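EreC (Klebsiella pneumoniae, PDB 6XCQ) probably hydrolyses the macrolide lactone ring of erythromycin and related antibiotics, the esterase reaction behind one form of macrolide resistance. Local coordinates at residues E98-Q103 with L157-L161; L167-A171 with V185-T189; V222-K226 with I252-E256. The protein carries 1 engineered substitution. All coordinates share one frame; numbering follows the deposited sequence.

Contact 1 of 3, residues E98-Q103 with L157-L161; sequences ECGAIQ and LPNTL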
loop_
_atom_site.group_PDB
_atom_site.type_symbol
_atom_site.label_atom_id
_atom_site.label_comp_id
_atom_site.label_asym_id
_atom_site.label_seq_id
_atom_site.Cartn_x
_atom_site.Cartn_y
_atom_site.Cartn_z
ATOM N N GLU A 98 2.607 -0.841 -1.057
ATOM C CA GLU A 98 2.732 0.574 -0.711
ATOM C C GLU A 98 4.204 1.006 -0.751
ATOM O O GLU A 98 4.834 1.318 0.260
ATOM C CB GLU A 98 2.136 0.849 0.666
ATOM C CG GLU A 98 0.649 0.563 0.808
ATOM C CD GLU A 98 0.145 0.931 2.199
ATOM O OE1 GLU A 98 -0.113 0.025 3.032
ATOM O OE2 GLU A 98 0.021 2.142 2.467
ATOM N N CYS A 99 4.755 1.039 -1.959
ATOM C CA CYS A 99 6.021 1.709 -2.196
ATOM C C CYS A 99 5.972 2.260 -3.614
ATOM O O CYS A 99 5.063 1.944 -4.388
ATOM C CB CYS A 99 7.227 0.773 -2.067
ATOM S SG CYS A 99 7.183 -0.600 -3.227
ATOM N N GLY A 100 6.965 3.076 -3.950
ATOM C CA GLY A 100 7.025 3.658 -5.276
ATOM C C GLY A 100 7.463 2.656 -6.326
ATOM O O GLY A 100 7.963 1.574 -6.023
ATOM N N ALA A 101 7.237 3.037 -7.593
ATOM C CA ALA A 101 7.587 2.186 -8.729
ATOM C C ALA A 101 9.071 1.851 -8.743
ATOM O O ALA A 101 9.459 0.724 -9.052
ATOM C CB ALA A 101 7.211 2.878 -10.046
ATOM N N ILE A 102 9.918 2.825 -8.439
ATOM C CA ILE A 102 11.351 2.562 -8.461
ATOM C C ILE A 102 11.756 1.708 -7.260
ATOM O O ILE A 102 12.575 0.790 -7.379
ATOM C CB ILE A 102 12.120 3.887 -8.509
ATOM C CG1 ILE A 102 11.832 4.597 -9.848
ATOM C CG2 ILE A 102 13.605 3.632 -8.326
ATOM C CD1 ILE A 102 12.386 6.005 -9.945
ATOM N N GLN A 103 11.206 2.007 -6.082
ATOM C CA GLN A 103 11.430 1.132 -4.937
ATOM C C GLN A 103 11.063 -0.305 -5.272
ATOM O O GLN A 103 11.784 -1.243 -4.918
ATOM C CB GLN A 103 10.612 1.622 -3.738
ATOM C CG GLN A 103 11.199 2.821 -3.030
ATOM C CD GLN A 103 10.333 3.286 -1.872
ATOM O OE1 GLN A 103 9.123 3.473 -2.018
ATOM N NE2 GLN A 103 10.952 3.469 -0.709
ATOM N N LEU A 157 3.239 6.392 -4.042
ATOM C CA LEU A 157 4.371 7.315 -4.047
ATOM C C LEU A 157 5.576 6.622 -3.426
ATOM O O LEU A 157 5.407 5.591 -2.760
ATOM C CB LEU A 157 4.019 8.571 -3.255
ATOM C CG LEU A 157 2.698 9.202 -3.677
ATOM C CD1 LEU A 157 2.284 10.262 -2.680
ATOM C CD2 LEU A 157 2.847 9.795 -5.081
ATOM N N PRO A 158 6.799 7.139 -3.593
ATOM C CA PRO A 158 7.893 6.656 -2.743
ATOM C C PRO A 158 7.467 6.746 -1.286
ATOM O O PRO A 158 7.042 7.815 -0.824
ATOM C CB PRO A 158 9.056 7.607 -3.083
ATOM C CG PRO A 158 8.413 8.795 -3.678
ATOM C CD PRO A 158 7.247 8.245 -4.457
ATOM N N ASN A 159 7.510 5.627 -0.559
ATOM C CA ASN A 159 6.996 5.694 0.809
ATOM C C ASN A 159 7.894 6.526 1.719
ATOM O O ASN A 159 7.580 6.703 2.905
ATOM C CB ASN A 159 6.758 4.286 1.371
ATOM C CG ASN A 159 7.993 3.412 1.359
ATOM O OD1 ASN A 159 9.114 3.882 1.520
ATOM N ND2 ASN A 159 7.781 2.108 1.198
ATOM N N THR A 160 8.986 7.057 1.173
ATOM C CA THR A 160 9.812 8.077 1.807
ATOM C C THR A 160 9.336 9.488 1.515
ATOM O O THR A 160 9.808 10.423 2.174
ATOM C CB THR A 160 11.257 7.968 1.311
ATOM O OG1 THR A 160 11.249 8.057 -0.117
ATOM C CG2 THR A 160 11.893 6.645 1.731
ATOM N N LEU A 161 8.436 9.659 0.528
ATOM C CA LEU A 161 8.107 10.967 -0.065
ATOM C C LEU A 161 9.371 11.720 -0.495
ATOM O O LEU A 161 9.402 12.947 -0.546
ATOM C CB LEU A 161 7.240 11.828 0.869
ATOM C CG LEU A 161 5.913 11.186 1.312
ATOM C CD1 LEU A 161 5.052 12.140 2.173
ATOM C CD2 LEU A 161 5.118 10.689 0.107
#
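The carboxamides of Q103 and N159 meet near the start of helix 101-112, their planes turned 68° against each other. Q103 NE2 donates to N159 OD1 over 2.9 Å. The acceptor lies close to the amide plane of Q103, but the donor stands well above the carbonyl plane of N159, off its lone pairs. The other end of the Q103 amide takes two backbone N-H groups: OE1 receives G100 N at 2.9 Å on an in-plane lone pair and N159 N at 3.1 Å from a more tilted position. With NE2 also donating to D125, the rotation of this buried amide is fixed. N159 places its CG between its backbone N and carbonyl carbon (chi1 57°), and ND2 donates to E98 O at 3.2 Å, in the carbonyl plane of E98 and on a lone pair; T128 is a further partner of ND2. C99 CB rests 3.6 Å from N159 ND2. N159 lies in a type I turn from P158 to L161, closed by L161 N to P158 O. G100 is the N-cap residue and Q103 supplies the side-chain-to-N-cap half of a capping box, here tied to the loops that follow the adjacent parallel strands 94-97 and 151-154.

Contact 2 of 3, residues L167-A171 with V185-T189; sequences LAQLA and VDELT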
loop_
_atom_site.group_PDB
_atom_site.type_symbol
_atom_site.label_atom_id
_atom_site.label_comp_id
_atom_site.label_asym_id
_atom_site.label_seq_id
_atom_site.Cartn_x
_atom_site.Cartn_y
_atom_site.Cartn_z
ATOM N N LEU A 167 12.841 11.963 -10.003
ATOM C CA LEU A 167 13.418 13.040 -10.797
ATOM C C LEU A 167 14.645 12.570 -11.557
ATOM O O LEU A 167 14.891 13.009 -12.687
ATOM C CB LEU A 167 13.789 14.214 -9.901
ATOM C CG LEU A 167 12.658 15.063 -9.336
ATOM C CD1 LEU A 167 13.067 15.579 -7.966
ATOM C CD2 LEU A 167 12.314 16.211 -10.283
ATOM N N ALA A 168 15.439 11.696 -10.942
ATOM C CA ALA A 168 16.656 11.226 -11.592
ATOM C C ALA A 168 16.331 10.346 -12.788
ATOM O O ALA A 168 16.991 10.441 -13.828
ATOM C CB ALA A 168 17.532 10.469 -10.591
ATOM N N GLN A 169 15.337 9.466 -12.652
ATOM C CA GLN A 169 14.914 8.671 -13.797
ATOM C C GLN A 169 14.294 9.561 -14.862
ATOM O O GLN A 169 14.586 9.406 -16.055
ATOM C CB GLN A 169 13.927 7.582 -13.368
ATOM C CG GLN A 169 13.566 6.646 -14.505
ATOM C CD GLN A 169 12.321 5.819 -14.237
ATOM O OE1 GLN A 169 11.446 5.700 -15.094
ATOM N NE2 GLN A 169 12.239 5.239 -13.050
ATOM N N LEU A 170 13.452 10.509 -14.448
ATOM C CA LEU A 170 12.880 11.458 -15.405
ATOM C C LEU A 170 13.976 12.182 -16.187
ATOM O O LEU A 170 13.886 12.331 -17.416
ATOM C CB LEU A 170 11.987 12.460 -14.662
ATOM C CG LEU A 170 11.318 13.580 -15.479
ATOM C CD1 LEU A 170 10.404 12.987 -16.544
ATOM C CD2 LEU A 170 10.537 14.510 -14.547
ATOM N N ALA A 171 15.034 12.618 -15.499
ATOM C CA ALA A 171 16.092 13.356 -16.189
ATOM C C ALA A 171 16.798 12.487 -17.227
ATOM O O ALA A 171 17.165 12.973 -18.308
ATOM C CB ALA A 171 17.094 13.923 -15.180
ATOM N N VAL A 185 14.073 20.151 -15.786
ATOM C CA VAL A 185 14.085 18.999 -14.881
ATOM C C VAL A 185 15.239 19.107 -13.893
ATOM O O VAL A 185 15.106 18.742 -12.715
ATOM C CB VAL A 185 14.157 17.675 -15.672
ATOM C CG1 VAL A 185 14.452 16.484 -14.734
ATOM C CG2 VAL A 185 12.876 17.436 -16.441
ATOM N N ASP A 186 16.389 19.601 -14.354
ATOM C CA ASP A 186 17.563 19.681 -13.490
ATOM C C ASP A 186 17.415 20.796 -12.462
ATOM O O ASP A 186 17.862 20.657 -11.317
ATOM C CB ASP A 186 18.819 19.878 -14.337
ATOM C CG ASP A 186 19.186 18.632 -15.115
ATOM O OD1 ASP A 186 19.174 17.531 -14.524
ATOM O OD2 ASP A 186 19.487 18.748 -16.316
ATOM N N GLU A 187 16.783 21.905 -12.849
ATOM C CA GLU A 187 16.428 22.921 -11.868
ATOM C C GLU A 187 15.534 22.329 -10.781
ATOM O O GLU A 187 15.756 22.560 -9.586
ATOM C CB GLU A 187 15.742 24.092 -12.572
ATOM C CG GLU A 187 15.354 25.244 -11.665
ATOM C CD GLU A 187 15.643 26.602 -12.283
ATOM N N LEU A 188 14.543 21.525 -11.180
ATOM C CA LEU A 188 13.643 20.902 -10.213
ATOM C C LEU A 188 14.395 19.977 -9.270
ATOM O O LEU A 188 14.131 19.956 -8.062
ATOM C CB LEU A 188 12.557 20.121 -10.946
ATOM C CG LEU A 188 11.377 20.957 -11.402
ATOM C CD1 LEU A 188 10.446 20.073 -12.210
ATOM C CD2 LEU A 188 10.667 21.537 -10.177
ATOM N N THR A 189 15.322 19.189 -9.810
ATOM C CA THR A 189 16.130 18.308 -8.981
ATOM C C THR A 189 16.859 19.087 -7.897
ATOM O O THR A 189 16.866 18.688 -6.725
ATOM C CB THR A 189 17.124 17.559 -9.858
ATOM O OG1 THR A 189 16.421 16.982 -10.969
ATOM C CG2 THR A 189 17.825 16.479 -9.057
#
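An antiparallel helical hairpin brings L167-A171 against V185-T189, the short turn between helices 164-177 and 182-191 reversing the chain. The axes of the two short segments pass 9.8 Å apart with an angle of 163° between their directions, and no hydrogen bond spans the interface. V185 and L167 carry most of the contact. V185 CG1, anti to the backbone N (chi1 169°), lies against A171, 3.7 Å from A171 CB, and also near the carbonyl oxygen of L167. The other methyl, CG2, meets L170 CD2 at 4.2 Å, so the two branches of one valine serve two positions of the facing helix. One turn along, L167 extends CD2 to L188 CB at 4.0 Å, the two leucine side chains running at about a right angle. L167 CB lies 4.0 Å from T189 OG1, but this hydroxyl is engaged within its own helix: it donates to V185 O at 2.8 Å. T189 N donates to the same oxygen, and the two donors arrive from opposite faces of the carbonyl plane. At the outer margin D186 OD1 approaches A171 CB, while OD2 forms a salt bridge with K182. Helix 212-231 packs on the second helix of the hairpin, L225 touching both L188 and V185, and V222 also touching L188. L167 and L170 rest on I255 and I252, so helix 244-267 packs against helix 164-177 on the side of L167 and L170.

Contact 3 of 3, residues V222-K226 with I252-E256; sequences VTRLK and IESIE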
loop_
_atom_site.group_PDB
_atom_site.type_symbol
_atom_site.label_atom_id
_atom_site.label_comp_id
_atom_site.label_asym_id
_atom_site.label_seq_id
_atom_site.Cartn_x
_atom_site.Cartn_y
_atom_site.Cartn_z
ATOM N N VAL A 222 6.531 21.365 -11.870
ATOM C CA VAL A 222 6.054 20.030 -12.207
ATOM C C VAL A 222 4.812 20.116 -13.086
ATOM O O VAL A 222 4.674 19.364 -14.057
ATOM C CB VAL A 222 5.815 19.208 -10.924
ATOM C CG1 VAL A 222 5.018 17.971 -11.218
ATOM C CG2 VAL A 222 7.159 18.799 -10.318
ATOM N N THR A 223 3.904 21.052 -12.789
ATOM C CA THR A 223 2.728 21.221 -13.640
ATOM C C THR A 223 3.126 21.597 -15.072
ATOM O O THR A 223 2.582 21.053 -16.041
ATOM C CB THR A 223 1.795 22.271 -13.024
ATOM O OG1 THR A 223 1.237 21.753 -11.796
ATOM C CG2 THR A 223 0.670 22.609 -13.951
ATOM N N ARG A 224 4.079 22.520 -15.225
ATOM C CA ARG A 224 4.549 22.877 -16.563
ATOM C C ARG A 224 5.045 21.646 -17.308
ATOM O O ARG A 224 4.693 21.425 -18.475
ATOM C CB ARG A 224 5.656 23.932 -16.472
ATOM C CG ARG A 224 6.077 24.536 -17.824
ATOM C CD ARG A 224 7.326 23.866 -18.407
ATOM N NE ARG A 224 8.038 24.728 -19.345
ATOM C CZ ARG A 224 7.810 24.773 -20.654
ATOM N NH1 ARG A 224 6.865 24.012 -21.205
ATOM N NH2 ARG A 224 8.524 25.596 -21.414
ATOM N N LEU A 225 5.848 20.819 -16.639
ATOM C CA LEU A 225 6.380 19.617 -17.274
ATOM C C LEU A 225 5.275 18.647 -17.650
ATOM O O LEU A 225 5.327 18.026 -18.713
ATOM C CB LEU A 225 7.363 18.918 -16.337
ATOM C CG LEU A 225 8.829 19.216 -16.605
ATOM C CD1 LEU A 225 9.653 18.814 -15.404
ATOM C CD2 LEU A 225 9.301 18.508 -17.868
ATOM N N LYS A 226 4.299 18.474 -16.755
ATOM C CA LYS A 226 3.211 17.531 -16.983
ATOM C C LYS A 226 2.410 17.890 -18.224
ATOM O O LYS A 226 2.011 17.011 -18.999
ATOM C CB LYS A 226 2.286 17.533 -15.777
ATOM C CG LYS A 226 1.158 16.530 -15.846
ATOM C CD LYS A 226 0.226 16.731 -14.665
ATOM C CE LYS A 226 -1.222 16.527 -15.058
ATOM N NZ LYS A 226 -1.607 15.100 -14.954
ATOM N N ILE A 252 6.522 11.915 -13.651
ATOM C CA ILE A 252 5.962 13.237 -13.371
ATOM C C ILE A 252 4.734 13.120 -12.478
ATOM O O ILE A 252 4.574 13.891 -11.527
ATOM C CB ILE A 252 5.618 13.973 -14.681
ATOM C CG1 ILE A 252 6.885 14.310 -15.467
ATOM C CG2 ILE A 252 4.831 15.247 -14.383
ATOM C CD1 ILE A 252 6.635 14.529 -16.964
ATOM N N GLU A 253 3.840 12.171 -12.777
ATOM C CA GLU A 253 2.670 11.980 -11.908
ATOM C C GLU A 253 3.100 11.679 -10.475
ATOM O O GLU A 253 2.561 12.244 -9.516
ATOM C CB GLU A 253 1.781 10.849 -12.425
ATOM C CG GLU A 253 0.948 11.182 -13.666
ATOM C CD GLU A 253 -0.005 12.346 -13.452
ATOM O OE1 GLU A 253 0.116 13.357 -14.184
ATOM O OE2 GLU A 253 -0.861 12.261 -12.549
ATOM N N SER A 254 4.056 10.767 -10.318
ATOM C CA SER A 254 4.565 10.427 -8.997
ATOM C C SER A 254 5.111 11.660 -8.281
ATOM O O SER A 254 4.807 11.885 -7.104
ATOM C CB SER A 254 5.642 9.350 -9.118
ATOM O OG SER A 254 6.143 9.030 -7.823
ATOM N N ILE A 255 5.915 12.476 -8.975
ATOM C CA ILE A 255 6.479 13.675 -8.344
ATOM C C ILE A 255 5.385 14.670 -7.976
ATOM O O ILE A 255 5.391 15.246 -6.875
ATOM C CB ILE A 255 7.532 14.327 -9.256
ATOM C CG1 ILE A 255 8.743 13.412 -9.426
ATOM C CG2 ILE A 255 7.956 15.664 -8.693
ATOM C CD1 ILE A 255 9.482 13.595 -10.825
ATOM N N GLU A 256 4.429 14.894 -8.884
ATOM C CA GLU A 256 3.352 15.844 -8.612
ATOM C C GLU A 256 2.597 15.474 -7.338
ATOM O O GLU A 256 2.329 16.329 -6.489
ATOM C CB GLU A 256 2.391 15.901 -9.792
ATOM C CG GLU A 256 1.162 16.775 -9.579
ATOM C CD GLU A 256 0.093 16.517 -10.647
ATOM O OE1 GLU A 256 -0.505 17.483 -11.173
ATOM O OE2 GLU A 256 -0.153 15.328 -10.959
HETATM O O HOH W 1 -1.263 19.880 -12.375
HETATM O O HOH W 2 -2.193 14.771 -12.547
#
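Apolar contacts between V222-K226 and I252-E256 run along two antiparallel helices whose segment axes approach to 9.9 Å at 156°. V222 divides its methyls: CG2 lies 3.6 Å from I255 CG2, and CG1 meets the aliphatic start of E256, 3.6 Å from its CB. One turn on, I252 CG2 packs on K226 CB at 3.7 Å, while its CD1 lies 4.1 Å from L225 O. The ionic part lies on the outer edge. K226 leaves its helix with CG anti to the backbone N (chi1 -176°), then bends at its last two torsions, bringing NZ 2.6 Å from E253 OE1 in a salt bridge on the syn side of the carboxylate. E253 bends at its second torsion to come within range. Two waters extend the polar contacts. One molecule accepts from K226 NZ and donates to both E253 OE2 and E256 OE2, drawing the second glutamate, whose OE2 is 4.3 Å from NZ, into the charge network. Another donates to E256 OE1 at 2.8 Å and pairs with T223 OG1. Among the neighbouring helices, L225 also packs on H184 of helix 182-191 and I255 on D166 of helix 164-177, whose OD2 is hydrogen-bonded to S254 OG.

The three contacts follow one another along the chain, each closing before the next opens. Contact 1 lies nearest the middle of the molecule, beside the ends of strands 94-97 and 151-154; its second loop leads directly into helix 164-177 of contact 2. Contacts 2 and 3, with centres about 11 Å apart, combine helices 164-177, 182-191, 212-231 and 244-267 into one four-helix cluster, the helices of each contact packing on those of the other. The centre of contact 1 is about 17 Å from that of contact 2 and 16 Å from that of contact 3. L157 and P158 touch S254, so the helical cluster packs on the loop that follows the edge strand 151-154.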